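Local coordinates for putative lipoprotein (Clostridium difficile, PDB 4EXR), which is of unknown function but carries two PepSY (peptidase propeptide and YPEB) domains and probably sits at the cell surface as a lipoprotein, at residues E23-E27 with Q28-V32; D36-N39 with I40-K44; T115-Q118 with A119-A123; L136-D139 with L140-T143. One frame throughout, in Å; residues are numbered along the deposited sequence.

Interaction 1 (E23-E27 with Q28-V32)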
# COMPACT_ATOMS: atom_id res chain seq x y z
N GLU A 23 -19.96 13.30 -12.11
CA GLU A 23 -19.38 11.96 -12.17
C GLU A 23 -19.23 11.42 -13.59
O GLU A 23 -18.70 10.33 -13.79
CB GLU A 23 -20.24 11.01 -11.33
CG GLU A 23 -21.04 11.72 -10.25
CD GLU A 23 -21.84 10.77 -9.38
OE1 GLU A 23 -21.67 9.54 -9.52
OE2 GLU A 23 -22.64 11.26 -8.56
N ASN A 24 -19.69 12.18 -14.58
CA ASN A 24 -19.57 11.75 -15.97
C ASN A 24 -18.16 12.01 -16.48
O ASN A 24 -17.76 13.17 -16.66
CB ASN A 24 -20.60 12.47 -16.85
CG ASN A 24 -20.84 11.76 -18.17
OD1 ASN A 24 -20.06 10.92 -18.60
ND2 ASN A 24 -21.94 12.11 -18.82
N LEU A 25 -17.39 10.95 -16.72
CA LEU A 25 -16.04 11.10 -17.24
C LEU A 25 -16.04 11.74 -18.62
O LEU A 25 -15.06 12.37 -19.02
CB LEU A 25 -15.31 9.75 -17.31
CG LEU A 25 -14.90 9.05 -16.01
CD1 LEU A 25 -13.93 7.91 -16.33
CD2 LEU A 25 -14.29 10.04 -15.04
N MSE A 26 -17.14 11.56 -19.35
CA MSE A 26 -17.26 12.12 -20.69
C MSE A 26 -17.41 13.65 -20.68
O MSE A 26 -17.15 14.31 -21.69
CB MSE A 26 -18.45 11.49 -21.42
CG MSE A 26 -18.10 10.16 -22.06
SE MSE A 26 -16.95 10.45 -23.62
CE MSE A 26 -18.36 10.77 -24.95
N GLU A 27 -17.83 14.20 -19.55
CA GLU A 27 -18.01 15.65 -19.45
C GLU A 27 -16.88 16.30 -18.66
O GLU A 27 -17.01 17.43 -18.20
CB GLU A 27 -19.38 15.97 -18.84
CG GLU A 27 -20.55 15.53 -19.72
CD GLU A 27 -21.90 15.66 -19.04
OE1 GLU A 27 -21.94 15.83 -17.80
OE2 GLU A 27 -22.93 15.60 -19.75
N GLN A 28 -15.78 15.57 -18.49
CA GLN A 28 -14.62 16.10 -17.78
C GLN A 28 -13.49 16.38 -18.75
O GLN A 28 -13.38 15.73 -19.79
CB GLN A 28 -14.14 15.12 -16.70
CG GLN A 28 -15.11 14.92 -15.55
CD GLN A 28 -15.24 16.14 -14.67
OE1 GLN A 28 -14.28 16.88 -14.45
NE2 GLN A 28 -16.45 16.36 -14.15
N ASP A 29 -12.64 17.35 -18.40
CA ASP A 29 -11.35 17.46 -19.07
C ASP A 29 -10.25 17.12 -18.08
O ASP A 29 -10.23 17.65 -16.97
CB ASP A 29 -11.11 18.87 -19.61
CG ASP A 29 -9.67 19.06 -20.09
OD1 ASP A 29 -9.38 18.70 -21.25
OD2 ASP A 29 -8.82 19.55 -19.30
N PHE A 30 -9.35 16.22 -18.46
CA PHE A 30 -8.28 15.85 -17.56
C PHE A 30 -7.00 16.52 -18.02
O PHE A 30 -6.53 16.29 -19.13
CB PHE A 30 -8.15 14.32 -17.47
CG PHE A 30 -9.44 13.66 -17.08
CD1 PHE A 30 -9.92 13.76 -15.78
CD2 PHE A 30 -10.23 13.02 -18.04
CE1 PHE A 30 -11.13 13.18 -15.42
CE2 PHE A 30 -11.45 12.45 -17.69
CZ PHE A 30 -11.90 12.52 -16.38
N LYS A 31 -6.46 17.38 -17.16
CA LYS A 31 -5.25 18.11 -17.51
C LYS A 31 -4.06 17.20 -17.75
O LYS A 31 -3.16 17.54 -18.52
CB LYS A 31 -4.92 19.14 -16.42
CG LYS A 31 -6.03 20.18 -16.25
CD LYS A 31 -5.55 21.32 -15.40
CE LYS A 31 -6.69 22.29 -15.13
NZ LYS A 31 -7.22 22.95 -16.35
N VAL A 32 -4.07 16.03 -17.11
CA VAL A 32 -3.01 15.04 -17.27
C VAL A 32 -3.54 13.93 -18.17
O VAL A 32 -4.49 13.24 -17.81
CB VAL A 32 -2.60 14.43 -15.91
CG1 VAL A 32 -1.46 13.40 -16.08
CG2 VAL A 32 -2.19 15.53 -14.94
O HOH W 1 -13.36 13.03 -21.25
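Gln-28 N reaches back to Leu-25 O, a weak bond of 3.3 Å, as the chain leaves the single 3-10 turn at Leu-25 and Met-26 and runs on extended through Phe-30. Leu-25 O also accepts from a water, which in turn donates to Gln-28 O at 3.1 Å, so the Leu-25 carbonyl has two partners, one of them weak, and the water bridges the place where the chain changes direction. Gln-28 holds CG anti to its own carbonyl carbon (chi1 -67°), which lays CG against Asn-24 O at 3.4 Å; a bend at the next bond then swings the amide round. The apolar contact is made by one branch of Leu-25: CD2 meets Phe-30 CZ at 3.7 Å, arriving at the edge of the ring and close to its plane, with the two side chains crossing at about a right angle. Phe-62, from strand 61-69, packs edge-to-face with the same ring, and Leu-25 itself rests on Val-131 and Trp-134 of strand 130-139. At the start of the turn, Asn-24 OD1 accepts from Met-26 N at 3.1 Å, the donor standing 48° out of the carbonyl plane and away from a lone pair. Glu-23 lies farther out, its OE1 in a salt bridge with Lys-132. The bond from Met-26 N to Asn-24 OD1 makes an Asx turn, joined here to a short 3-10 turn in the N-terminal segment that runs beside strand 130-139 before helix 34-44 begins.

Interaction 2 (D36-N39 with I40-K44)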
# COMPACT_ATOMS: atom_id res chain seq x y z
N ASP A 36 0.77 10.58 -19.90
CA ASP A 36 1.63 11.17 -18.87
C ASP A 36 1.66 10.32 -17.60
O ASP A 36 2.71 10.20 -16.97
CB ASP A 36 1.18 12.60 -18.52
CG ASP A 36 1.74 13.64 -19.48
OD1 ASP A 36 2.53 13.27 -20.37
OD2 ASP A 36 1.39 14.83 -19.32
N ALA A 37 0.52 9.74 -17.23
CA ALA A 37 0.48 8.84 -16.07
C ALA A 37 1.35 7.60 -16.33
O ALA A 37 2.12 7.17 -15.47
CB ALA A 37 -0.96 8.42 -15.79
N ILE A 38 1.21 7.03 -17.52
CA ILE A 38 2.07 5.92 -17.95
C ILE A 38 3.56 6.31 -17.87
O ILE A 38 4.37 5.55 -17.34
CB ILE A 38 1.73 5.49 -19.39
CG1 ILE A 38 0.35 4.81 -19.43
CG2 ILE A 38 2.85 4.55 -19.97
CD1 ILE A 38 -0.14 4.50 -20.84
N ASN A 39 3.90 7.50 -18.36
CA ASN A 39 5.29 7.95 -18.35
C ASN A 39 5.86 8.19 -16.95
O ASN A 39 7.03 7.90 -16.71
CB ASN A 39 5.48 9.20 -19.23
CG ASN A 39 5.29 8.89 -20.72
OD1 ASN A 39 5.43 7.75 -21.16
ND2 ASN A 39 4.95 9.92 -21.49
N ILE A 40 5.05 8.72 -16.05
CA ILE A 40 5.46 8.90 -14.66
C ILE A 40 5.79 7.53 -14.05
O ILE A 40 6.84 7.35 -13.41
CB ILE A 40 4.35 9.60 -13.83
CG1 ILE A 40 4.24 11.08 -14.22
CG2 ILE A 40 4.64 9.50 -12.34
CD1 ILE A 40 2.96 11.72 -13.76
N PHE A 41 4.92 6.56 -14.28
CA PHE A 41 5.15 5.22 -13.76
C PHE A 41 6.45 4.62 -14.33
O PHE A 41 7.29 4.10 -13.60
CB PHE A 41 3.96 4.31 -14.09
CG PHE A 41 4.12 2.91 -13.58
CD1 PHE A 41 4.76 1.94 -14.34
CD2 PHE A 41 3.63 2.56 -12.33
CE1 PHE A 41 4.93 0.65 -13.86
CE2 PHE A 41 3.79 1.27 -11.84
CZ PHE A 41 4.44 0.31 -12.62
N LYS A 42 6.59 4.69 -15.65
CA LYS A 42 7.71 4.06 -16.33
C LYS A 42 9.03 4.72 -15.98
O LYS A 42 10.08 4.08 -15.95
CB LYS A 42 7.50 4.11 -17.84
CG LYS A 42 6.53 3.09 -18.36
CD LYS A 42 6.49 3.17 -19.87
CE LYS A 42 5.86 1.94 -20.48
NZ LYS A 42 5.75 2.08 -21.96
N ASP A 43 8.98 6.02 -15.73
CA ASP A 43 10.16 6.77 -15.34
C ASP A 43 10.67 6.35 -13.96
O ASP A 43 11.88 6.33 -13.71
CB ASP A 43 9.88 8.27 -15.36
CG ASP A 43 11.10 9.10 -15.01
OD1 ASP A 43 12.21 8.71 -15.42
OD2 ASP A 43 10.94 10.12 -14.32
N LYS A 44 9.74 6.00 -13.06
CA LYS A 44 10.10 5.61 -11.70
C LYS A 44 10.51 4.14 -11.62
O LYS A 44 11.43 3.78 -10.88
CB LYS A 44 8.92 5.86 -10.75
CG LYS A 44 9.17 5.43 -9.31
CD LYS A 44 9.66 6.58 -8.45
CE LYS A 44 10.15 6.09 -7.09
NZ LYS A 44 9.06 5.61 -6.19
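Lys-42 turns its CG away from its own carbonyl carbon (chi1 -78°) and then runs out straight, while Ile-38 sets CG2 on the side remote from its backbone N; together these choices bring CD of Lys-42 to 3.9 Å from CG2 of Ile-38. The two side chains lie alongside each other and point the same way, one helical turn apart, so the methylene chain of the lysine flanks the branched isoleucine. Lower on the lysine, CG is 3.4 Å from Ile-38 O, the carbonyl that also accepts from Lys-42 N at 2.9 Å. Ile-40 folds back in a similar manner: its CG1 lies 3.3 Å from Asp-36 O, which takes the N-H of Ile-40 at 2.9 Å. This i to i+4 ladder is that of a regular alpha-helix, here helix 34-44 of the first PepSY domain, lying across one face of the antiparallel sheet. Ala-37, Ile-38 and Phe-41 are buried on that face. The ring of Phe-41 packs on Tyr-75, Met-77 and Val-66, reached because CG stands opposite the backbone N (chi1 -180°), whereas Ile-38 packs on Ile-50 and Leu-53. The outer side is polar: Asn-39 and Asp-43 are exposed, and Asn-39 O accepts from Asp-43 N at 2.9 Å. Asp-43 OD1 turns away from the segment 36-39 to a salt bridge with Lys-46, and Lys-44 NZ pairs with Asp-89 near the end of the helix.

Interaction 3 (T115-Q118 with A119-A123)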
# COMPACT_ATOMS: atom_id res chain seq x y z
N THR A 115 -7.46 6.49 -28.01
CA THR A 115 -7.53 7.24 -26.76
C THR A 115 -8.71 6.76 -25.93
O THR A 115 -9.62 6.13 -26.45
CB THR A 115 -7.72 8.75 -27.03
OG1 THR A 115 -8.98 8.95 -27.68
CG2 THR A 115 -6.60 9.28 -27.91
N PRO A 116 -8.68 7.04 -24.62
CA PRO A 116 -9.82 6.68 -23.77
C PRO A 116 -11.11 7.35 -24.25
O PRO A 116 -12.18 6.75 -24.18
CB PRO A 116 -9.41 7.23 -22.40
CG PRO A 116 -7.92 7.21 -22.41
CD PRO A 116 -7.51 7.47 -23.83
N GLN A 117 -11.00 8.58 -24.73
CA GLN A 117 -12.14 9.31 -25.29
C GLN A 117 -12.77 8.54 -26.45
O GLN A 117 -13.98 8.31 -26.48
CB GLN A 117 -11.68 10.69 -25.75
CG GLN A 117 -12.68 11.44 -26.58
CD GLN A 117 -13.48 12.43 -25.76
OE1 GLN A 117 -13.87 12.14 -24.63
NE2 GLN A 117 -13.71 13.61 -26.32
N GLN A 118 -11.94 8.10 -27.39
CA GLN A 118 -12.42 7.28 -28.49
C GLN A 118 -13.08 5.98 -28.04
O GLN A 118 -14.11 5.58 -28.58
CB GLN A 118 -11.29 7.00 -29.49
CG GLN A 118 -10.89 8.24 -30.30
CD GLN A 118 -9.58 8.06 -31.04
OE1 GLN A 118 -8.70 7.33 -30.61
NE2 GLN A 118 -9.44 8.75 -32.17
N ALA A 119 -12.50 5.31 -27.05
CA ALA A 119 -13.11 4.08 -26.55
C ALA A 119 -14.46 4.33 -25.87
O ALA A 119 -15.40 3.56 -26.06
CB ALA A 119 -12.15 3.35 -25.59
N MSE A 120 -14.54 5.39 -25.06
CA MSE A 120 -15.77 5.74 -24.37
C MSE A 120 -16.91 6.08 -25.36
O MSE A 120 -18.07 5.71 -25.14
CB MSE A 120 -15.55 6.93 -23.43
CG MSE A 120 -14.69 6.62 -22.21
SE MSE A 120 -14.61 8.16 -20.97
CE MSE A 120 -13.05 9.12 -21.63
N GLU A 121 -16.58 6.78 -26.44
CA GLU A 121 -17.57 7.09 -27.48
C GLU A 121 -18.11 5.82 -28.14
O GLU A 121 -19.31 5.70 -28.38
CB GLU A 121 -16.99 8.03 -28.53
CG GLU A 121 -16.76 9.44 -28.03
CD GLU A 121 -15.90 10.27 -28.97
OE1 GLU A 121 -15.45 9.73 -30.01
OE2 GLU A 121 -15.68 11.46 -28.66
N ILE A 122 -17.23 4.87 -28.44
CA ILE A 122 -17.65 3.59 -28.99
C ILE A 122 -18.57 2.84 -28.02
O ILE A 122 -19.61 2.29 -28.42
CB ILE A 122 -16.43 2.71 -29.36
CG1 ILE A 122 -15.76 3.26 -30.63
CG2 ILE A 122 -16.86 1.26 -29.57
CD1 ILE A 122 -14.41 2.64 -30.94
N ALA A 123 -18.19 2.81 -26.75
CA ALA A 123 -18.98 2.12 -25.73
C ALA A 123 -20.36 2.76 -25.55
O ALA A 123 -21.36 2.07 -25.35
CB ALA A 123 -18.23 2.09 -24.40
O HOH W 2 -14.50 6.57 -31.15
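Met-120, a selenomethionine, packs back onto Pro-116 on the buried side of this helix start. Its CG comes to 3.2 Å from Pro-116 O, and a bend at the last torsion (chi3 -90°) curls CE back toward the proline, 4.2 Å from its CB. Pro-116 and Ala-119 face Tyr-145 of strand 142-151, while Met-120 lies on Val-131 and Trp-134 of strand 130-139, so this face of helix 116-126 is pressed against the sheet.

The other side is looser and exposed. Gln-117 and Glu-121 cross at an angle there, their amide and carboxylate planes 38° apart, and OE2 of Glu-121 comes only to 3.7 Å from both CG and NE2 of Gln-117. A water donates to Gln-118 O at 2.8 Å and more weakly to Glu-121 OE1.

At the N terminus of the helix, Thr-115 OG1 accepts from Gln-118 N at 3.1 Å, and Gln-118 OE1 accepts from Thr-115 N at 3.0 Å. These reciprocal bonds form a capping box. Gln-118 has an extended chain beyond CG, which carries its amide oxygen back to the threonine. The chemistry implies that two N-H groups at the start of the helix, Thr-115 N and Gln-118 N, are satisfied by side-chain oxygens, consistent with a helix start set at Thr-115.

Interaction 4 (L136-D139 with L140-T143). With NA (sodium ion), chain B.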
# COMPACT_ATOMS: atom_id res chain seq x y z
N LEU A 136 -7.81 -0.27 -18.70
CA LEU A 136 -7.20 -1.03 -19.76
C LEU A 136 -6.77 -2.33 -19.11
O LEU A 136 -6.19 -2.32 -18.03
CB LEU A 136 -5.99 -0.29 -20.32
CG LEU A 136 -6.36 0.78 -21.34
CD1 LEU A 136 -5.26 1.83 -21.42
CD2 LEU A 136 -6.61 0.13 -22.70
N ASP A 137 -7.07 -3.44 -19.77
CA ASP A 137 -6.79 -4.77 -19.24
C ASP A 137 -6.48 -5.69 -20.42
O ASP A 137 -6.71 -5.31 -21.57
CB ASP A 137 -8.01 -5.28 -18.46
CG ASP A 137 -7.66 -6.43 -17.50
OD1 ASP A 137 -6.46 -6.76 -17.32
OD2 ASP A 137 -8.60 -7.01 -16.91
N LYS A 138 -5.95 -6.87 -20.13
CA LYS A 138 -5.66 -7.82 -21.19
C LYS A 138 -6.13 -9.21 -20.80
O LYS A 138 -5.88 -9.66 -19.68
CB LYS A 138 -4.16 -7.85 -21.50
CG LYS A 138 -3.79 -8.90 -22.57
CD LYS A 138 -2.29 -9.02 -22.78
CE LYS A 138 -1.65 -9.87 -21.69
NZ LYS A 138 -0.16 -9.94 -21.85
N ASP A 139 -6.81 -9.87 -21.72
CA ASP A 139 -7.10 -11.30 -21.58
C ASP A 139 -7.04 -11.92 -22.97
O ASP A 139 -7.36 -11.25 -23.95
CB ASP A 139 -8.48 -11.50 -20.94
CG ASP A 139 -8.74 -12.96 -20.56
OD1 ASP A 139 -7.75 -13.72 -20.42
OD2 ASP A 139 -9.92 -13.34 -20.39
N LEU A 140 -6.60 -13.17 -23.05
CA LEU A 140 -6.51 -13.89 -24.32
C LEU A 140 -5.69 -13.10 -25.34
O LEU A 140 -6.01 -13.11 -26.54
CB LEU A 140 -7.92 -14.16 -24.89
CG LEU A 140 -8.88 -14.91 -23.96
CD1 LEU A 140 -10.26 -15.07 -24.61
CD2 LEU A 140 -8.30 -16.26 -23.55
N ASP A 141 -4.67 -12.41 -24.84
CA ASP A 141 -3.74 -11.64 -25.68
C ASP A 141 -4.35 -10.39 -26.32
O ASP A 141 -3.74 -9.75 -27.17
CB ASP A 141 -3.10 -12.54 -26.74
CG ASP A 141 -1.62 -12.30 -26.90
OD1 ASP A 141 -0.99 -11.89 -25.89
OD2 ASP A 141 -1.09 -12.52 -28.01
N VAL A 142 -5.57 -10.05 -25.91
CA VAL A 142 -6.25 -8.88 -26.42
C VAL A 142 -6.23 -7.82 -25.34
O VAL A 142 -6.72 -8.05 -24.25
CB VAL A 142 -7.73 -9.19 -26.76
CG1 VAL A 142 -8.43 -7.93 -27.29
CG2 VAL A 142 -7.84 -10.31 -27.78
N THR A 143 -5.64 -6.66 -25.63
CA THR A 143 -5.71 -5.53 -24.71
C THR A 143 -6.94 -4.71 -25.06
O THR A 143 -7.11 -4.27 -26.21
CB THR A 143 -4.43 -4.66 -24.76
OG1 THR A 143 -3.32 -5.47 -24.36
CG2 THR A 143 -4.54 -3.43 -23.84
NA NA B . -4.46 -6.56 -16.15
O HOH W 3 -3.56 -7.58 -14.21
O HOH W 4 -3.44 -7.81 -17.85
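Asp-137 OD1 is a ligand of the sodium ion, with a metal-oxygen distance of 2.3 Å. The same oxygen accepts a weak hydrogen bond from Lys-138 N at 2.9 Å, so it serves both the metal and the N-H of the next residue. Two waters stand at 2.4 Å from the sodium, and Asp-52 OD1 and Val-51 O complete the five ligands. Across the hairpin, Thr-143 CA, on the partner strand, approaches Asp-137 O at 3.3 Å in a CA-H...O contact. Lys-138 and Thr-143 face each other as a non-hydrogen-bonded pair, and Lys-138 CB lies 3.8 Å from Thr-143 OG1. The lysine bends at its third torsion (chi3 79°); its NZ is held by Lys-105 O and Lys-107 O, and stays 4.6 Å from Asp-141 OD1, too far for a salt bridge. Thr-143 OG1 also has its partner beyond the hairpin, accepting from Asp-109 N.

Asp-139 and Val-142 form the hydrogen-bonded pair that closes the turn. Val-142 N donates to Asp-139 O at 2.9 Å, and Asp-139 N returns the bond to Val-142 O. Leu-140 and Asp-141 take the two corners of a type I' turn, the tight reversal of a two-residue beta hairpin. The hairpin joins strands 130-139 and 142-151. Leu-136 reaches Leu-108, Leu-110 and Tyr-145, and its backbone bonds to Leu-53, linking strand 130-139 to strand 49-58 at the junction between the two halves of the sheet.

In the fold
From the N terminus, interaction 1 closes a short turn and leads directly into interaction 2, on helix 34-44; the chain then builds strands 49-58 to 86-93 before interaction 3 opens helix 116-126 and interaction 4 turns the hairpin after strand 130-139. All four are local and lie in series, so none crosses another. Interactions 1 and 3 touch in space: Met-26 packs on Gln-117, Met-120 and Glu-121, setting the N-terminal segment against the second domain's helix. Interactions 2 and 4 come no nearer than about 6 Å between nearest atoms, but strands 49-58 and 130-139, neighbours in the sheet, join the two domains beside the sodium site.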